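Local coordinates for L-Ala-D/L-Glu Epimerase (Escherichia coli, PDB 1JPD), which belongs to the enolase superfamily, in which an N-terminal capping domain is joined to a C-terminal barrel of the TIM type, at residues L151-D156 and A174-D179; R5-F10 and V35-E40. One frame throughout, in Å; residues are numbered along the deposited sequence.

Contact 2 comes first along the chain and is complete before contact 1 begins. Residues 5-10 and 35-40 pair in the three-stranded antiparallel sheet of the N-terminal family region, whereas 151-156 and 174-179 are neighbours among the parallel strands of the C-terminal barrel. The two share no sheet. They lie on opposite sides of the chain's centre, with their own centres 40 Å apart and their nearest atoms about 25 Å apart. The strands of contact 1 pair directly and are connected along the chain through helix 160-170; those of contact 2 are connected with no helix in the modelled part of the link. Each thus samples one half of the two-part architecture of the enolase superfamily.

Contact 1: residues L151-D156 and A174-D179; sequences LKVKLD and ATLIVD
Leu151 and Leu176 open a run of four parallel bridges, continued by Lys152-Ile177, Val153-Val178 and Lys154-Asp179. Five backbone hydrogen bonds define it, from Leu151 N to Thr175 O (2.9 Å) at one end to Leu155 N on Asp179 O (3.2 Å) at the other. In this last bond the donor stands 39° above the carbonyl plane, off the lone pairs. The two segments are twisted against each other by 32°, as suits a parallel barrel sheet. Strand 150-154, helix 160-170 and strand 175-179 form one beta-alpha-beta unit of the barrel. Apolar packing fills the helix-facing side: Leu151 and Leu176 run side by side, Leu151 CB 3.8 Å from Leu176 CD2, while the Leu155 side chain slants across that of Val178, its CD1 3.8 Å from Val178 CG1. Helices 133-145 and 160-170 pack on this layer. Toward the barrel interior, Ile177 places CG1 between its backbone N and carbonyl carbon (chi1 60°), which brings it to 3.9 Å from Lys152 CB. Among the polar groups there, Asp179 OD2 is 4.7 Å from Lys152 NZ and 5.4 Å from Lys154 NZ, too far for salt bridges. Lys152 instead pairs with Asp300, and Asp179 OD1 accepts from the backbone N of Asn181.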
# COMPACT_ATOMS: atom_id res chain seq x y z
N LEU A 151 -15.06 3.65 -2.52
CA LEU A 151 -14.90 4.46 -1.32
C LEU A 151 -14.35 3.62 -0.18
O LEU A 151 -14.83 2.51 0.07
CB LEU A 151 -16.25 5.05 -0.88
CG LEU A 151 -17.00 5.96 -1.85
CD1 LEU A 151 -18.31 6.42 -1.21
CD2 LEU A 151 -16.13 7.15 -2.20
N LYS A 152 -13.32 4.13 0.50
CA LYS A 152 -12.76 3.41 1.64
C LYS A 152 -13.27 4.13 2.88
O LYS A 152 -12.84 5.25 3.17
CB LYS A 152 -11.23 3.44 1.62
CG LYS A 152 -10.60 2.66 2.78
CD LYS A 152 -9.08 2.60 2.67
CE LYS A 152 -8.43 3.96 2.85
NZ LYS A 152 -6.96 3.90 2.65
N VAL A 153 -14.20 3.51 3.59
CA VAL A 153 -14.77 4.12 4.78
C VAL A 153 -13.92 3.81 5.99
O VAL A 153 -13.72 2.64 6.33
CB VAL A 153 -16.21 3.63 5.04
CG1 VAL A 153 -16.75 4.28 6.29
CG2 VAL A 153 -17.10 3.96 3.85
N LYS A 154 -13.41 4.86 6.64
CA LYS A 154 -12.60 4.69 7.84
C LYS A 154 -13.53 4.62 9.04
O LYS A 154 -14.41 5.46 9.20
CB LYS A 154 -11.64 5.88 8.00
CG LYS A 154 -10.42 5.86 7.10
CD LYS A 154 -9.15 5.52 7.89
CE LYS A 154 -7.91 5.59 7.01
NZ LYS A 154 -7.65 6.97 6.46
N LEU A 155 -13.36 3.61 9.89
CA LEU A 155 -14.22 3.49 11.06
C LEU A 155 -13.43 3.16 12.32
O LEU A 155 -12.39 2.49 12.27
CB LEU A 155 -15.29 2.41 10.87
CG LEU A 155 -16.38 2.56 9.81
CD1 LEU A 155 -17.26 1.31 9.81
CD2 LEU A 155 -17.20 3.79 10.10
N ASP A 156 -13.92 3.63 13.45
CA ASP A 156 -13.30 3.32 14.72
C ASP A 156 -14.29 2.40 15.40
O ASP A 156 -15.03 1.68 14.74
CB ASP A 156 -13.03 4.57 15.57
CG ASP A 156 -14.27 5.41 15.81
OD1 ASP A 156 -15.40 4.92 15.61
OD2 ASP A 156 -14.09 6.58 16.22
N ALA A 174 -22.17 2.95 -4.95
CA ALA A 174 -20.74 2.99 -4.70
C ALA A 174 -20.23 1.66 -4.16
O ALA A 174 -20.94 0.99 -3.40
CB ALA A 174 -20.42 4.09 -3.70
N THR A 175 -19.03 1.27 -4.57
CA THR A 175 -18.41 0.05 -4.05
C THR A 175 -17.77 0.52 -2.74
O THR A 175 -16.98 1.47 -2.74
CB THR A 175 -17.30 -0.47 -4.97
OG1 THR A 175 -17.84 -0.80 -6.25
CG2 THR A 175 -16.65 -1.71 -4.36
N LEU A 176 -18.09 -0.13 -1.63
CA LEU A 176 -17.55 0.27 -0.33
C LEU A 176 -16.64 -0.75 0.34
O LEU A 176 -16.94 -1.94 0.35
CB LEU A 176 -18.70 0.58 0.64
CG LEU A 176 -19.82 1.53 0.25
CD1 LEU A 176 -20.88 1.54 1.33
CD2 LEU A 176 -19.25 2.93 0.05
N ILE A 177 -15.52 -0.27 0.88
CA ILE A 177 -14.61 -1.13 1.64
C ILE A 177 -14.40 -0.39 2.96
O ILE A 177 -14.41 0.83 2.99
CB ILE A 177 -13.28 -1.40 0.91
CG1 ILE A 177 -12.53 -0.10 0.63
CG2 ILE A 177 -13.55 -2.13 -0.40
CD1 ILE A 177 -11.19 -0.34 -0.06
N VAL A 178 -14.26 -1.14 4.05
CA VAL A 178 -14.09 -0.54 5.37
C VAL A 178 -12.74 -0.83 6.01
O VAL A 178 -12.30 -1.98 6.08
CB VAL A 178 -15.19 -1.04 6.35
CG1 VAL A 178 -14.77 -0.77 7.79
CG2 VAL A 178 -16.50 -0.35 6.05
N ASP A 179 -12.08 0.23 6.47
CA ASP A 179 -10.80 0.10 7.14
C ASP A 179 -11.05 0.38 8.62
O ASP A 179 -11.15 1.53 9.04
CB ASP A 179 -9.78 1.11 6.59
CG ASP A 179 -8.36 0.84 7.08
OD1 ASP A 179 -8.17 -0.12 7.86
OD2 ASP A 179 -7.42 1.57 6.68

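Contact 2: residues R5-F10 and V35-E40; sequences RTVKVF and VELEEE
Arg5 and Glu39 form a salt bridge at the end of the strand pairing, one step past Thr6-Glu38, with Arg5 NE 2.9 Å from Glu39 OE2. The oxygen lies 10° out of the guanidinium plane, at its edge, although the carboxylate plane is turned 57° from it. A bend in the Glu39 chain (chi2 101°) brings OE2 to this edge. Lys8 and Glu36 make an antiparallel hydrogen-bonded pair, Lys8 N to Glu36 O (3.0 Å) and Glu36 N to Lys8 O (2.8 Å), both donors in the carbonyl plane. Thr6 and Glu38 make another, whose bond from Glu38 N to Thr6 O is weak. The non-hydrogen-bonded pairs turn their side chains to the other face, where Val7 CG2 meets Leu37 CD2 (3.7 Å) and Val9 CG2 meets Val35 CG2 (3.9 Å). Further out, Arg5 NH1 donates to Leu76 O and Glu39 OE1 is hydrogen-bonded to His3 ND1, a residue probably left by the expression construct; these bonds probably steady both sides of the bridge. Glu36 OE1, 4.1 Å from Lys8 NZ and beyond a salt bridge, pairs with Lys43 instead. The valine and leucine face packs against helices 58-66, 69-73 and 89-104, while strand 42-48 continues the sheet beyond strand 29-39.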
# COMPACT_ATOMS: atom_id res chain seq x y z
N ARG A 5 28.83 1.02 -9.49
CA ARG A 5 27.82 2.05 -9.26
C ARG A 5 28.14 3.06 -8.16
O ARG A 5 28.97 2.82 -7.29
CB ARG A 5 26.48 1.38 -8.90
CG ARG A 5 26.01 0.29 -9.84
CD ARG A 5 24.99 -0.59 -9.12
NE ARG A 5 24.42 -1.64 -9.97
CZ ARG A 5 23.89 -2.76 -9.49
NH1 ARG A 5 23.86 -2.96 -8.18
NH2 ARG A 5 23.38 -3.67 -10.31
N THR A 6 27.45 4.20 -8.21
CA THR A 6 27.59 5.25 -7.21
C THR A 6 26.24 5.35 -6.48
O THR A 6 25.18 5.26 -7.11
CB THR A 6 27.95 6.61 -7.86
OG1 THR A 6 26.92 7.00 -8.78
CG2 THR A 6 29.27 6.51 -8.60
N VAL A 7 26.28 5.53 -5.16
CA VAL A 7 25.05 5.60 -4.38
C VAL A 7 24.87 6.93 -3.66
O VAL A 7 25.79 7.45 -3.04
CB VAL A 7 24.99 4.47 -3.32
CG1 VAL A 7 23.72 4.57 -2.51
CG2 VAL A 7 25.08 3.12 -4.00
N LYS A 8 23.66 7.47 -3.75
CA LYS A 8 23.32 8.72 -3.08
C LYS A 8 22.07 8.44 -2.25
O LYS A 8 21.07 7.94 -2.77
CB LYS A 8 23.04 9.84 -4.09
CG LYS A 8 24.26 10.37 -4.82
CD LYS A 8 23.85 11.34 -5.92
CE LYS A 8 25.03 11.74 -6.79
NZ LYS A 8 24.58 12.48 -8.01
N VAL A 9 22.15 8.75 -0.96
CA VAL A 9 21.03 8.54 -0.07
C VAL A 9 20.67 9.85 0.58
O VAL A 9 21.52 10.53 1.15
CB VAL A 9 21.40 7.51 1.03
CG1 VAL A 9 20.28 7.38 2.04
CG2 VAL A 9 21.68 6.17 0.39
N PHE A 10 19.40 10.24 0.47
CA PHE A 10 18.97 11.48 1.09
C PHE A 10 17.53 11.42 1.59
O PHE A 10 16.68 10.72 1.04
CB PHE A 10 19.18 12.68 0.14
CG PHE A 10 18.58 12.50 -1.22
CD1 PHE A 10 17.35 13.06 -1.53
CD2 PHE A 10 19.26 11.80 -2.21
CE1 PHE A 10 16.81 12.93 -2.81
CE2 PHE A 10 18.72 11.66 -3.49
CZ PHE A 10 17.50 12.23 -3.79
N VAL A 35 16.89 6.90 -2.62
CA VAL A 35 18.16 6.29 -2.99
C VAL A 35 18.35 6.37 -4.49
O VAL A 35 17.56 5.83 -5.26
CB VAL A 35 18.24 4.82 -2.58
CG1 VAL A 35 19.48 4.17 -3.22
CG2 VAL A 35 18.31 4.71 -1.06
N GLU A 36 19.41 7.05 -4.90
CA GLU A 36 19.72 7.21 -6.31
C GLU A 36 20.95 6.38 -6.66
O GLU A 36 22.01 6.55 -6.06
CB GLU A 36 19.95 8.69 -6.61
CG GLU A 36 20.35 8.99 -8.03
CD GLU A 36 20.21 10.47 -8.37
OE1 GLU A 36 20.99 10.95 -9.22
OE2 GLU A 36 19.33 11.14 -7.79
N LEU A 37 20.79 5.48 -7.62
CA LEU A 37 21.89 4.62 -8.08
C LEU A 37 22.36 5.09 -9.45
O LEU A 37 21.57 5.60 -10.24
CB LEU A 37 21.43 3.16 -8.18
CG LEU A 37 20.90 2.48 -6.91
CD1 LEU A 37 20.47 1.06 -7.24
CD2 LEU A 37 21.96 2.48 -5.84
N GLU A 38 23.65 4.92 -9.73
CA GLU A 38 24.19 5.35 -11.02
C GLU A 38 25.12 4.33 -11.67
O GLU A 38 26.27 4.16 -11.25
CB GLU A 38 24.94 6.67 -10.84
CG GLU A 38 25.53 7.23 -12.13
CD GLU A 38 24.89 8.54 -12.54
OE1 GLU A 38 24.75 9.43 -11.68
OE2 GLU A 38 24.52 8.68 -13.73
N GLU A 39 24.61 3.67 -12.70
CA GLU A 39 25.35 2.67 -13.46
C GLU A 39 25.83 3.36 -14.73
O GLU A 39 25.43 3.02 -15.84
CB GLU A 39 24.44 1.49 -13.81
CG GLU A 39 25.10 0.40 -14.66
CD GLU A 39 25.53 -0.81 -13.85
OE1 GLU A 39 26.16 -1.72 -14.42
OE2 GLU A 39 25.22 -0.85 -12.64
N GLU A 40 26.69 4.36 -14.52
CA GLU A 40 27.27 5.18 -15.57
C GLU A 40 26.26 5.81 -16.53
O GLU A 40 25.83 5.19 -17.51
CB GLU A 40 28.31 4.37 -16.36
CG GLU A 40 27.76 3.23 -17.18
CD GLU A 40 28.83 2.31 -17.73
OE1 GLU A 40 29.58 2.75 -18.63
OE2 GLU A 40 28.93 1.16 -17.25